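Local coordinates for hypothetical protein, IPT/TIG domain protein (Bacteroides ovatus, PDB 4HW6) that is of unknown function but, with an IPT/TIG domain joined to a six-bladed beta-propeller, probably binds carbohydrate as an auxiliary nutrient-binding protein, at residues I314-H319 against A332-P337; G116-N121 against C135-N140; I341-E346 against D356-D361; E29-T34 against Q106-V111; M269-S274 against I289-K294. One frame throughout, in Å; residues are numbered along the deposited sequence.

Contact 1: residues I314-H319 against A332-P337; sequences IVCGQH and ARLWGP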
# COMPACT_ATOMS: atom_id res chain seq x y z
N ILE A 314 15.80 -11.69 16.72
CA ILE A 314 14.80 -12.22 15.79
C ILE A 314 13.39 -12.05 16.34
O ILE A 314 13.14 -12.20 17.56
CB ILE A 314 15.08 -13.71 15.42
CG1 ILE A 314 14.25 -14.16 14.23
CG2 ILE A 314 14.84 -14.64 16.62
CD1 ILE A 314 14.76 -15.45 13.64
N VAL A 315 12.48 -11.68 15.43
CA VAL A 315 11.07 -11.52 15.77
C VAL A 315 10.20 -12.63 15.19
O VAL A 315 9.32 -13.15 15.89
CB VAL A 315 10.57 -10.11 15.37
CG1 VAL A 315 9.05 -9.98 15.55
CG2 VAL A 315 11.31 -9.07 16.21
N CYS A 316 10.43 -12.98 13.93
CA CYS A 316 9.66 -14.04 13.30
C CYS A 316 10.42 -14.78 12.23
O CYS A 316 11.44 -14.32 11.73
CB CYS A 316 8.32 -13.52 12.78
SG CYS A 316 8.48 -12.43 11.38
N GLY A 317 9.92 -15.95 11.90
CA GLY A 317 10.60 -16.83 10.98
C GLY A 317 11.68 -17.63 11.67
O GLY A 317 11.92 -17.49 12.87
N GLN A 318 12.33 -18.47 10.88
CA GLN A 318 13.52 -19.19 11.31
C GLN A 318 14.59 -19.00 10.24
O GLN A 318 14.38 -19.29 9.07
CB GLN A 318 13.25 -20.67 11.53
CG GLN A 318 14.47 -21.38 12.05
CD GLN A 318 14.18 -22.80 12.46
OE1 GLN A 318 13.61 -23.05 13.53
NE2 GLN A 318 14.53 -23.74 11.61
N HIS A 319 15.72 -18.47 10.69
CA HIS A 319 16.86 -18.20 9.83
C HIS A 319 17.22 -19.43 9.00
O HIS A 319 17.44 -20.51 9.55
CB HIS A 319 18.02 -17.80 10.73
CG HIS A 319 19.19 -17.18 10.04
ND1 HIS A 319 19.96 -17.85 9.12
CD2 HIS A 319 19.79 -15.98 10.24
CE1 HIS A 319 20.98 -17.08 8.76
NE2 HIS A 319 20.90 -15.93 9.43
N ALA A 332 6.44 -19.14 13.03
CA ALA A 332 6.10 -18.82 11.65
C ALA A 332 7.28 -19.16 10.75
O ALA A 332 8.42 -19.26 11.21
CB ALA A 332 5.77 -17.34 11.48
N ARG A 333 6.98 -19.37 9.47
CA ARG A 333 7.98 -19.47 8.42
C ARG A 333 7.66 -18.47 7.34
O ARG A 333 6.48 -18.29 6.98
CB ARG A 333 8.04 -20.86 7.85
CG ARG A 333 8.39 -21.95 8.86
CD ARG A 333 9.84 -21.82 9.30
NE ARG A 333 10.22 -22.85 10.25
CZ ARG A 333 10.15 -22.75 11.57
NH1 ARG A 333 9.68 -21.65 12.15
NH2 ARG A 333 10.53 -23.80 12.32
N LEU A 334 8.72 -17.82 6.85
CA LEU A 334 8.67 -16.87 5.76
C LEU A 334 9.42 -17.45 4.58
O LEU A 334 10.19 -18.42 4.74
CB LEU A 334 9.30 -15.54 6.15
CG LEU A 334 8.83 -14.89 7.45
CD1 LEU A 334 9.43 -13.51 7.60
CD2 LEU A 334 7.33 -14.84 7.62
N TRP A 335 9.20 -16.87 3.41
CA TRP A 335 9.87 -17.33 2.21
C TRP A 335 10.17 -16.15 1.29
O TRP A 335 9.33 -15.70 0.50
CB TRP A 335 9.07 -18.43 1.49
CG TRP A 335 9.94 -19.27 0.55
CD1 TRP A 335 11.23 -19.05 0.21
CD2 TRP A 335 9.54 -20.43 -0.18
NE1 TRP A 335 11.68 -20.02 -0.65
CE2 TRP A 335 10.65 -20.86 -0.93
CE3 TRP A 335 8.33 -21.11 -0.30
CZ2 TRP A 335 10.60 -21.97 -1.78
CZ3 TRP A 335 8.28 -22.22 -1.14
CH2 TRP A 335 9.41 -22.63 -1.86
N GLY A 336 11.39 -15.65 1.41
CA GLY A 336 11.82 -14.48 0.66
C GLY A 336 11.11 -13.19 0.98
O GLY A 336 10.65 -12.50 0.07
N PRO A 337 11.06 -12.83 2.27
CA PRO A 337 10.43 -11.57 2.63
C PRO A 337 11.24 -10.44 2.01
O PRO A 337 12.46 -10.41 2.14
CB PRO A 337 10.52 -11.54 4.14
CG PRO A 337 11.71 -12.39 4.48
CD PRO A 337 11.65 -13.49 3.44
O HOH W 1 11.23 -18.74 8.05

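Contact 2: residues G116-N121 against C135-N140; sequences GKLYEN and CGAFDN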
# COMPACT_ATOMS: atom_id res chain seq x y z
N GLY A 116 0.32 -1.53 -15.92
CA GLY A 116 1.07 -2.51 -16.69
C GLY A 116 0.17 -3.38 -17.53
O GLY A 116 -0.85 -3.88 -17.03
N LYS A 117 0.56 -3.57 -18.80
CA LYS A 117 -0.20 -4.41 -19.73
C LYS A 117 0.78 -5.23 -20.54
O LYS A 117 1.85 -4.75 -20.91
CB LYS A 117 -1.05 -3.54 -20.66
CG LYS A 117 -2.10 -2.72 -19.92
CD LYS A 117 -2.81 -1.78 -20.88
CE LYS A 117 -3.98 -1.05 -20.23
NZ LYS A 117 -4.67 -0.20 -21.24
N LEU A 118 0.44 -6.49 -20.76
CA LEU A 118 1.28 -7.40 -21.52
C LEU A 118 0.51 -7.91 -22.74
O LEU A 118 -0.70 -7.69 -22.88
CB LEU A 118 1.66 -8.60 -20.65
CG LEU A 118 2.60 -8.41 -19.46
CD1 LEU A 118 2.01 -7.48 -18.40
CD2 LEU A 118 2.95 -9.78 -18.89
N TYR A 119 1.21 -8.56 -23.65
CA TYR A 119 0.54 -9.14 -24.81
C TYR A 119 1.03 -10.55 -25.07
O TYR A 119 1.92 -11.05 -24.39
CB TYR A 119 0.63 -8.23 -26.06
CG TYR A 119 2.02 -7.83 -26.50
CD1 TYR A 119 2.68 -6.79 -25.87
CD2 TYR A 119 2.65 -8.46 -27.58
CE1 TYR A 119 3.94 -6.39 -26.27
CE2 TYR A 119 3.93 -8.06 -27.99
CZ TYR A 119 4.56 -7.03 -27.32
OH TYR A 119 5.81 -6.61 -27.69
N GLU A 120 0.37 -11.21 -26.03
CA GLU A 120 0.64 -12.59 -26.38
C GLU A 120 0.45 -13.51 -25.18
O GLU A 120 1.38 -14.16 -24.73
CB GLU A 120 2.02 -12.73 -27.00
CG GLU A 120 2.09 -13.74 -28.14
CD GLU A 120 3.21 -13.43 -29.12
OE1 GLU A 120 3.16 -12.35 -29.75
OE2 GLU A 120 4.13 -14.26 -29.25
N ASN A 121 -0.78 -13.54 -24.68
CA ASN A 121 -1.16 -14.23 -23.44
C ASN A 121 -0.09 -14.12 -22.33
O ASN A 121 0.41 -15.12 -21.79
CB ASN A 121 -1.57 -15.69 -23.72
CG ASN A 121 -2.26 -16.33 -22.52
OD1 ASN A 121 -3.05 -15.69 -21.80
ND2 ASN A 121 -1.92 -17.58 -22.26
N CYS A 135 1.58 2.46 -21.00
CA CYS A 135 2.94 2.62 -20.50
C CYS A 135 3.61 1.25 -20.44
O CYS A 135 4.42 0.99 -19.55
CB CYS A 135 2.94 3.27 -19.11
SG CYS A 135 2.02 2.34 -17.85
N GLY A 136 3.26 0.38 -21.38
CA GLY A 136 3.87 -0.95 -21.43
C GLY A 136 3.67 -1.73 -20.15
O GLY A 136 2.61 -1.62 -19.52
N ALA A 137 4.69 -2.50 -19.77
CA ALA A 137 4.76 -3.16 -18.48
C ALA A 137 6.17 -3.03 -17.90
O ALA A 137 7.07 -2.41 -18.52
CB ALA A 137 4.29 -4.63 -18.57
N PHE A 138 6.37 -3.59 -16.72
CA PHE A 138 7.52 -3.26 -15.89
C PHE A 138 8.48 -4.42 -15.67
O PHE A 138 8.07 -5.50 -15.23
CB PHE A 138 7.01 -2.71 -14.56
CG PHE A 138 5.99 -1.62 -14.76
CD1 PHE A 138 6.33 -0.49 -15.50
CD2 PHE A 138 4.70 -1.75 -14.30
CE1 PHE A 138 5.40 0.51 -15.73
CE2 PHE A 138 3.77 -0.76 -14.52
CZ PHE A 138 4.12 0.37 -15.25
N ASP A 139 9.76 -4.19 -15.94
CA ASP A 139 10.78 -5.24 -15.81
C ASP A 139 11.04 -5.68 -14.38
O ASP A 139 11.22 -6.86 -14.14
CB ASP A 139 12.12 -4.82 -16.44
CG ASP A 139 12.11 -4.88 -17.95
OD1 ASP A 139 11.32 -5.66 -18.57
OD2 ASP A 139 12.93 -4.15 -18.54
N ASN A 140 11.07 -4.75 -13.44
CA ASN A 140 11.48 -5.08 -12.07
C ASN A 140 11.01 -4.04 -11.09
O ASN A 140 11.61 -2.95 -10.98
CB ASN A 140 13.00 -5.22 -12.01
CG ASN A 140 13.50 -5.80 -10.70
OD1 ASN A 140 12.72 -6.11 -9.81
ND2 ASN A 140 14.81 -5.98 -10.60

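Contact 3: residues I341-E346 against D356-D361; sequences IFVKNE and DFYFCD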
# COMPACT_ATOMS: atom_id res chain seq x y z
N ILE A 341 6.26 -2.36 5.00
CA ILE A 341 5.88 -1.02 5.42
C ILE A 341 4.99 -1.08 6.65
O ILE A 341 4.27 -2.04 6.88
CB ILE A 341 5.12 -0.27 4.32
CG1 ILE A 341 3.88 -1.09 3.84
CG2 ILE A 341 6.06 0.05 3.16
CD1 ILE A 341 2.94 -0.29 2.97
N PHE A 342 5.02 -0.00 7.42
CA PHE A 342 4.15 0.15 8.56
C PHE A 342 2.85 0.84 8.19
O PHE A 342 2.86 1.87 7.52
CB PHE A 342 4.87 0.93 9.64
CG PHE A 342 5.99 0.15 10.29
CD1 PHE A 342 5.72 -0.75 11.31
CD2 PHE A 342 7.30 0.32 9.90
CE1 PHE A 342 6.74 -1.48 11.92
CE2 PHE A 342 8.31 -0.41 10.49
CZ PHE A 342 8.04 -1.29 11.53
N VAL A 343 1.73 0.28 8.64
CA VAL A 343 0.43 0.82 8.34
C VAL A 343 -0.39 0.90 9.62
O VAL A 343 -0.50 -0.08 10.37
CB VAL A 343 -0.29 -0.04 7.27
CG1 VAL A 343 -1.68 0.49 7.01
CG2 VAL A 343 0.52 -0.09 5.99
N LYS A 344 -0.96 2.07 9.89
CA LYS A 344 -1.75 2.28 11.11
C LYS A 344 -2.95 1.36 11.17
O LYS A 344 -3.67 1.19 10.18
CB LYS A 344 -2.18 3.75 11.21
CG LYS A 344 -2.35 4.26 12.64
CD LYS A 344 -2.29 5.78 12.68
CE LYS A 344 -1.70 6.29 13.99
NZ LYS A 344 -1.79 7.78 14.08
N ASN A 345 -3.15 0.72 12.32
CA ASN A 345 -4.32 -0.11 12.55
C ASN A 345 -5.17 0.59 13.62
O ASN A 345 -4.76 0.72 14.78
CB ASN A 345 -3.92 -1.52 12.99
CG ASN A 345 -5.09 -2.45 13.15
OD1 ASN A 345 -6.23 -2.01 13.32
ND2 ASN A 345 -4.82 -3.74 13.12
N GLU A 346 -6.36 1.03 13.23
CA GLU A 346 -7.25 1.72 14.17
C GLU A 346 -7.69 0.88 15.37
O GLU A 346 -7.94 1.43 16.43
CB GLU A 346 -8.46 2.31 13.42
CG GLU A 346 -8.09 3.51 12.54
CD GLU A 346 -7.42 4.64 13.32
OE1 GLU A 346 -7.98 5.08 14.35
OE2 GLU A 346 -6.31 5.07 12.92
N ASP A 356 0.58 -2.11 12.16
CA ASP A 356 0.92 -3.40 11.64
C ASP A 356 2.03 -3.23 10.59
O ASP A 356 2.19 -2.16 10.02
CB ASP A 356 -0.30 -4.07 10.99
CG ASP A 356 -1.20 -4.78 11.98
OD1 ASP A 356 -0.72 -5.31 13.00
OD2 ASP A 356 -2.43 -4.86 11.71
N PHE A 357 2.78 -4.30 10.35
CA PHE A 357 3.86 -4.31 9.37
C PHE A 357 3.45 -5.25 8.22
O PHE A 357 3.44 -6.48 8.38
CB PHE A 357 5.16 -4.77 10.03
CG PHE A 357 6.39 -4.61 9.16
CD1 PHE A 357 6.85 -3.33 8.81
CD2 PHE A 357 7.11 -5.72 8.73
CE1 PHE A 357 8.00 -3.17 8.03
CE2 PHE A 357 8.25 -5.56 7.97
CZ PHE A 357 8.69 -4.29 7.63
N TYR A 358 3.11 -4.67 7.07
CA TYR A 358 2.75 -5.44 5.87
C TYR A 358 3.96 -5.63 5.01
O TYR A 358 4.68 -4.68 4.71
CB TYR A 358 1.68 -4.71 5.05
CG TYR A 358 0.32 -4.71 5.69
CD1 TYR A 358 0.02 -3.90 6.79
CD2 TYR A 358 -0.70 -5.50 5.16
CE1 TYR A 358 -1.24 -3.92 7.36
CE2 TYR A 358 -1.94 -5.56 5.75
CZ TYR A 358 -2.21 -4.76 6.82
OH TYR A 358 -3.46 -4.84 7.32
N PHE A 359 4.20 -6.87 4.59
CA PHE A 359 5.33 -7.15 3.76
C PHE A 359 5.04 -8.15 2.66
O PHE A 359 4.14 -9.00 2.77
CB PHE A 359 6.55 -7.61 4.59
CG PHE A 359 6.35 -8.91 5.32
CD1 PHE A 359 5.69 -8.97 6.54
CD2 PHE A 359 6.85 -10.10 4.80
CE1 PHE A 359 5.52 -10.18 7.20
CE2 PHE A 359 6.69 -11.30 5.47
CZ PHE A 359 6.02 -11.35 6.67
N CYS A 360 5.83 -8.02 1.58
CA CYS A 360 5.74 -8.97 0.49
C CYS A 360 6.66 -10.16 0.76
O CYS A 360 7.84 -9.99 1.05
CB CYS A 360 6.16 -8.29 -0.80
SG CYS A 360 4.88 -7.12 -1.33
N ASP A 361 6.09 -11.36 0.71
CA ASP A 361 6.82 -12.60 0.94
C ASP A 361 6.95 -13.16 -0.47
O ASP A 361 6.06 -13.83 -0.97
CB ASP A 361 6.02 -13.48 1.89
CG ASP A 361 6.89 -14.45 2.71
OD1 ASP A 361 8.00 -14.08 3.16
OD2 ASP A 361 6.42 -15.59 2.94

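Contact 4: residues E29-T34 against Q106-V111; sequences EGRKGT and QYNYVV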
# COMPACT_ATOMS: atom_id res chain seq x y z
N GLU A 29 -28.07 -3.91 6.46
CA GLU A 29 -26.69 -4.01 6.00
C GLU A 29 -26.65 -4.74 4.67
O GLU A 29 -27.61 -5.39 4.27
CB GLU A 29 -25.87 -4.78 7.02
CG GLU A 29 -26.27 -6.24 7.13
CD GLU A 29 -26.48 -6.66 8.56
OE1 GLU A 29 -27.42 -6.14 9.21
OE2 GLU A 29 -25.71 -7.54 9.03
N GLY A 30 -25.54 -4.61 3.96
CA GLY A 30 -25.38 -5.31 2.71
C GLY A 30 -24.27 -4.75 1.85
O GLY A 30 -23.69 -3.70 2.14
N ARG A 31 -24.02 -5.46 0.76
CA ARG A 31 -22.95 -5.15 -0.17
C ARG A 31 -23.55 -4.46 -1.40
O ARG A 31 -24.78 -4.38 -1.55
CB ARG A 31 -22.19 -6.43 -0.56
CG ARG A 31 -22.95 -7.75 -0.37
CD ARG A 31 -22.13 -8.97 -0.81
NE ARG A 31 -21.38 -8.64 -2.01
CZ ARG A 31 -20.11 -8.22 -2.04
NH1 ARG A 31 -19.40 -8.11 -0.92
NH2 ARG A 31 -19.56 -7.90 -3.21
N LYS A 32 -22.69 -3.95 -2.28
CA LYS A 32 -23.13 -3.32 -3.52
C LYS A 32 -24.02 -4.27 -4.32
O LYS A 32 -23.74 -5.47 -4.42
CB LYS A 32 -21.93 -2.86 -4.37
CG LYS A 32 -21.06 -3.98 -4.93
CD LYS A 32 -19.75 -3.43 -5.50
CE LYS A 32 -18.89 -4.55 -6.06
NZ LYS A 32 -19.51 -5.17 -7.27
N GLY A 33 -25.11 -3.74 -4.86
CA GLY A 33 -26.08 -4.55 -5.57
C GLY A 33 -27.19 -5.10 -4.68
O GLY A 33 -28.10 -5.74 -5.18
N THR A 34 -27.11 -4.89 -3.37
CA THR A 34 -28.15 -5.36 -2.44
C THR A 34 -29.43 -4.58 -2.70
O THR A 34 -29.38 -3.34 -2.73
CB THR A 34 -27.78 -5.08 -0.96
OG1 THR A 34 -26.68 -5.90 -0.57
CG2 THR A 34 -28.99 -5.34 -0.00
N GLN A 106 -21.24 -3.19 3.56
CA GLN A 106 -20.28 -4.27 3.69
C GLN A 106 -19.55 -4.42 2.38
O GLN A 106 -20.12 -4.25 1.31
CB GLN A 106 -20.98 -5.57 4.04
CG GLN A 106 -21.73 -5.54 5.36
CD GLN A 106 -22.53 -6.80 5.60
OE1 GLN A 106 -23.07 -7.39 4.66
NE2 GLN A 106 -22.61 -7.21 6.86
N TYR A 107 -18.26 -4.72 2.48
CA TYR A 107 -17.43 -4.85 1.32
C TYR A 107 -16.19 -5.64 1.68
O TYR A 107 -15.66 -5.55 2.81
CB TYR A 107 -16.99 -3.46 0.82
CG TYR A 107 -16.21 -2.72 1.88
CD1 TYR A 107 -16.87 -1.98 2.85
CD2 TYR A 107 -14.83 -2.81 1.95
CE1 TYR A 107 -16.17 -1.33 3.84
CE2 TYR A 107 -14.12 -2.16 2.94
CZ TYR A 107 -14.80 -1.42 3.88
OH TYR A 107 -14.12 -0.75 4.87
N ASN A 108 -15.73 -6.38 0.68
CA ASN A 108 -14.48 -7.11 0.75
C ASN A 108 -13.37 -6.33 0.09
O ASN A 108 -13.62 -5.47 -0.78
CB ASN A 108 -14.64 -8.45 0.05
CG ASN A 108 -15.63 -9.36 0.74
OD1 ASN A 108 -16.37 -10.09 0.09
ND2 ASN A 108 -15.67 -9.29 2.08
N TYR A 109 -12.15 -6.62 0.50
CA TYR A 109 -10.98 -6.09 -0.16
C TYR A 109 -10.66 -7.05 -1.27
O TYR A 109 -10.80 -8.26 -1.12
CB TYR A 109 -9.84 -5.98 0.83
CG TYR A 109 -10.03 -4.82 1.77
CD1 TYR A 109 -10.90 -4.92 2.84
CD2 TYR A 109 -9.35 -3.63 1.57
CE1 TYR A 109 -11.09 -3.86 3.70
CE2 TYR A 109 -9.54 -2.56 2.44
CZ TYR A 109 -10.41 -2.69 3.49
OH TYR A 109 -10.60 -1.65 4.37
N VAL A 110 -10.21 -6.50 -2.39
CA VAL A 110 -9.90 -7.30 -3.54
C VAL A 110 -8.57 -6.83 -4.11
O VAL A 110 -8.16 -5.68 -3.90
CB VAL A 110 -11.00 -7.21 -4.62
CG1 VAL A 110 -12.29 -7.85 -4.13
CG2 VAL A 110 -11.21 -5.75 -5.05
N VAL A 111 -7.90 -7.75 -4.80
CA VAL A 111 -6.73 -7.41 -5.57
C VAL A 111 -7.20 -7.03 -6.97
O VAL A 111 -8.04 -7.73 -7.57
CB VAL A 111 -5.70 -8.55 -5.66
CG1 VAL A 111 -4.48 -8.05 -6.43
CG2 VAL A 111 -5.29 -9.08 -4.27
O HOH W 2 -19.99 -4.12 -1.70

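Contact 5: residues M269-S274 against I289-K294; sequences MDTKGS and IIYNGK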
# COMPACT_ATOMS: atom_id res chain seq x y z
N MSE A 269 25.91 -7.40 13.25
CA MSE A 269 24.83 -8.31 12.91
C MSE A 269 25.37 -9.73 12.91
O MSE A 269 26.58 -9.97 12.85
CB MSE A 269 24.22 -7.97 11.54
CG MSE A 269 23.28 -6.78 11.57
SE MSE A 269 22.55 -6.37 9.80
CE MSE A 269 21.62 -8.07 9.55
N ASP A 270 24.46 -10.69 12.99
CA ASP A 270 24.87 -12.08 13.08
C ASP A 270 25.03 -12.75 11.70
O ASP A 270 25.40 -13.92 11.62
CB ASP A 270 23.88 -12.87 13.97
CG ASP A 270 22.49 -12.99 13.37
OD1 ASP A 270 22.22 -12.58 12.22
OD2 ASP A 270 21.62 -13.52 14.09
N THR A 271 24.76 -11.99 10.64
CA THR A 271 24.74 -12.49 9.25
C THR A 271 25.25 -11.41 8.31
O THR A 271 24.99 -10.23 8.50
CB THR A 271 23.29 -12.87 8.86
OG1 THR A 271 22.80 -13.81 9.82
CG2 THR A 271 23.18 -13.50 7.44
N LYS A 272 25.99 -11.82 7.30
CA LYS A 272 26.36 -10.94 6.19
C LYS A 272 26.18 -11.73 4.91
O LYS A 272 25.69 -12.87 4.93
CB LYS A 272 27.80 -10.47 6.33
CG LYS A 272 28.85 -11.57 6.32
CD LYS A 272 30.27 -11.02 6.36
CE LYS A 272 31.29 -12.14 6.39
NZ LYS A 272 32.66 -11.59 6.27
N GLY A 273 26.58 -11.16 3.79
CA GLY A 273 26.61 -11.92 2.54
C GLY A 273 25.23 -12.19 1.97
O GLY A 273 25.00 -13.22 1.33
N SER A 274 24.30 -11.27 2.18
CA SER A 274 22.90 -11.50 1.86
C SER A 274 22.21 -10.15 1.72
O SER A 274 22.79 -9.11 2.04
CB SER A 274 22.25 -12.34 3.01
OG SER A 274 21.02 -12.92 2.60
N ILE A 289 14.72 -5.35 10.57
CA ILE A 289 15.67 -5.80 9.60
C ILE A 289 15.11 -7.07 8.95
O ILE A 289 15.02 -8.14 9.60
CB ILE A 289 17.03 -6.15 10.23
CG1 ILE A 289 17.52 -5.05 11.18
CG2 ILE A 289 18.06 -6.43 9.13
CD1 ILE A 289 18.65 -5.52 12.08
N ILE A 290 14.69 -6.93 7.69
CA ILE A 290 14.20 -8.05 6.92
C ILE A 290 15.38 -8.79 6.31
O ILE A 290 16.16 -8.19 5.57
CB ILE A 290 13.22 -7.62 5.84
CG1 ILE A 290 12.07 -6.78 6.44
CG2 ILE A 290 12.66 -8.86 5.14
CD1 ILE A 290 11.12 -6.22 5.39
N TYR A 291 15.55 -10.07 6.67
CA TYR A 291 16.60 -10.91 6.13
C TYR A 291 16.02 -11.51 4.86
O TYR A 291 15.40 -12.57 4.87
CB TYR A 291 17.03 -12.01 7.10
CG TYR A 291 17.92 -11.63 8.25
CD1 TYR A 291 17.80 -10.41 8.93
CD2 TYR A 291 18.90 -12.52 8.69
CE1 TYR A 291 18.65 -10.09 9.99
CE2 TYR A 291 19.74 -12.21 9.76
CZ TYR A 291 19.60 -11.00 10.42
OH TYR A 291 20.45 -10.71 11.48
N ASN A 292 16.16 -10.79 3.74
CA ASN A 292 15.49 -11.20 2.51
C ASN A 292 15.87 -12.59 2.03
O ASN A 292 15.04 -13.30 1.51
CB ASN A 292 15.77 -10.20 1.36
CG ASN A 292 15.57 -8.75 1.75
OD1 ASN A 292 16.47 -7.93 1.58
ND2 ASN A 292 14.38 -8.40 2.26
N GLY A 293 17.14 -12.95 2.19
CA GLY A 293 17.64 -14.24 1.78
C GLY A 293 17.61 -15.33 2.83
O GLY A 293 17.84 -16.48 2.48
N LYS A 294 17.34 -14.98 4.09
CA LYS A 294 17.34 -15.97 5.18
C LYS A 294 15.99 -16.18 5.85
O LYS A 294 15.87 -16.97 6.80
CB LYS A 294 18.37 -15.60 6.26
CG LYS A 294 19.76 -15.31 5.73
CD LYS A 294 20.37 -16.47 5.00
CE LYS A 294 21.82 -16.12 4.68
NZ LYS A 294 22.50 -17.24 3.98
O HOH W 3 21.81 -9.55 13.61
O HOH W 4 24.96 -15.29 3.79
O HOH W 5 19.09 -12.16 4.18

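Contact 1: residues I314-H319 against A332-P337
Gln318 swings CG away from its backbone N (chi1 -177°) and runs on extended, while Arg333 bends at chi2 (-70°), which brings its guanidinium back alongside the glutamine; the two chains lie side by side and point the same way. CB of Gln318 sits over the centre of one guanidinium face, 3.7 Å from Arg333 CZ. The Gln318 amide and the guanidinium are 35° apart in plane, and Gln318 OE1 stands 3.4 Å from Arg333 NH2 at an angle too poor for a hydrogen bond. What fixes the guanidinium is backbone: Arg333 NH1 donates in its own plane to Ala332 O (2.9 Å), which it meets from above the carbonyl plane, and also to Thr330 O. With an alanine in place of Arg333, Gln318 would probably lose the flat surface under its CB, and the Ala332 and Thr330 carbonyls a shared donor. Gly317 CA adds a C-H contact to Ala332 O at 3.3 Å; a side chain at Gly317 would crowd the carbonyl O of Cys316 and come close to Leu334 CG. One water accepts from both Gln318 N (3.0 Å) and Leu334 N (2.9 Å). Deeper in, Cys316 SG touches Leu334 CD1 at 4.0 Å. Val315 and Cys316 form a classic beta bulge opposite Ile297, where the chain leaves outer strand 313-315; Leu334 packs on Ile297 of strand 296-301 and, in the next sheet, on Phe359 of strand 355-361 and Arg368 of strand 366-370.

Contact 2: residues G116-N121 against C135-N140
Two loops of the propeller meet here, the one that leaves strand 109-115 and the one that leads from strand 130-131 to strand 143-146, and Gly116 and Ala137 lie closest, their CA atoms 4.2 Å apart. A single backbone hydrogen bond joins the loops: Lys117 N donates to Gly136 O over 2.9 Å, coming from above the carbonyl plane. The same oxygen takes a C-H contact from Gly116 CA at 3.3 Å. The loops lie where the chain passes from the antiparallel sheet holding strand 109-115 to the one holding strands 130-131 and 143-146. A side chain on Gly116 would press against Phe138, whose CE2 is already 3.8 Å from Gly116 N; Phe138 itself packs on Val174 of strand 173-177 and meets the Trp157 ring edge-to-face. Ala137 points its CB at the other loop, 3.4 Å from Lys117 O and 3.7 Å from Leu118 CD1. The Lys117 chain leads away from this contact, and its NZ forms a salt bridge with Asp133.

Contact 3: residues I341-E346 against D356-D361
The Phe342 ring has Phe357 CD1 over the centre of one face, 3.4 Å above the plane. This is an edge-to-face pair, with Phe357 supplying the edge, but a tilted one: the planes are 50° apart and the centroids 4.7 Å. Phe357 gets there by setting CG anti to its backbone N (chi1 -171°), which leans the ring across to the neighbouring strand. Around them, Phe342 meets His281 edge-to-face and Phe357 meets Tyr288, both from outside the hairpin. A serine in place of Phe342 would probably leave the Phe357 edge without its facing ring and open a gap beside His281. The other face of the sheet carries Ile341, Val343, Asp356 and Tyr358. There Val343 CB lies 3.9 Å from Tyr358 CD1, the two side chains crossing at about a right angle, and Tyr358 also packs against Phe416. Asn345 ND2 donates to Asp356 OD2 (3.0 Å) from above the carboxylate plane, while Asn345 OD1 accepts from Ala347 N and Asp356 OD1 bonds to Tyr348 OH. Ile341 pairs with Tyr358 and Val343 with Asp356 as hydrogen-bonded pairs, among them Ile341 N to Tyr358 O and Val343 N to Asp356 O, each 2.8 Å; Phe342 and Phe357 form the non-hydrogen-bonded pair between them. Strands 337-344, at an outer position, and 355-361 form an antiparallel beta hairpin that continues into 366-370 and 375-380: the meandering sheet of a propeller blade.

Contact 4: residues E29-T34 against Q106-V111
Gln106 does most of the work, and its backbone N starts it by donating to Gly30 O, 2.9 Å away and nearly straight at 172°, though from above the carbonyl plane. Its extended side chain lies beside Gly30 and Glu29, NE2 coming to 3.8 Å from Glu29 CG, with the amide almost perpendicular to the Glu29 carboxylate. Gln106 O takes a C-H contact from Arg31 CA (3.3 Å) and a hydrogen bond from a water that in turn accepts from Lys32 N (2.8 Å). Just past this point strand 21-30 of the IPT/TIG domain runs into a type II beta turn, Arg31 to Thr34, in which Arg31 O accepts from both Thr34 N and Thr34 OG1. The facing chain, meanwhile, is leaving that domain for strand 109-115 of the propeller. Tyr107 turns away; its ring meets that of Tyr78 edge-to-face and touches Pro431. At Asn108 the backbone N donates to Glu432, the same residue with which the Arg31 guanidinium forms its salt bridge.

Contact 5: residues M269-S274 against I289-K294
Asp270 OD1 is gripped from both faces of its carboxylate plane: Tyr291 OH donates to it over 2.7 Å from one, and Thr271 OG1 over 2.8 Å from the other. The carboxylate stands almost perpendicular to the Tyr291 ring, with OD1 at the ring's edge, and Asp270 OD2 bonds to Tyr298 OH. A water that accepts from Asp270 N also donates to Tyr291 OH (2.8 Å), leaving that hydroxyl with a partner on each count, donor and acceptor. The side chains of Met269 (a selenomethionine) and Tyr291 approach from opposite directions; bent at chi3 (62°), Met269 brings CE to 3.6 Å from Tyr291 CE1 and 3.9 Å from Ile289 CG2. Tyr291 ends strand 286-291 of one propeller sheet and is the centre of an inverse gamma turn, while the 269-274 loop arrives from strand 265-268 of the preceding sheet. The ring also stacks on Tyr298 and meets Phe276 edge-to-face. Beyond it, Thr271 CG2 touches Lys294 CE at 4.0 Å. Ser274 OG, 3.7 Å from Gly293 CA, shares a water with Gly293 N, and a side chain on Gly293 would clash with that hydroxyl. A third water accepts from Lys294 NZ and donates to Lys272 O.

Overall arrangement
Along the chain the order is contact 4, 2, 5, 1, 3, each closing before the next opens. Contact 4 lies at the joint between the IPT/TIG domain and the propeller, its centre about 41 Å from that of contact 5 and on the opposite side of the chain's centre. Contacts 1, 3 and 5 form a connected group: contacts 1 and 5 reach the same sheet, their centres about 11 Å apart, with Asn292 ND2 probably hydrogen-bonded to Pro337 O, and Trp335 N likewise to Asp361 OD1 of contact 3. Contact 2 stands apart, its nearest atoms about 11 Å from contact 3. Neighbouring propeller sheets are thus tied together, while contact 4 joins the two domains.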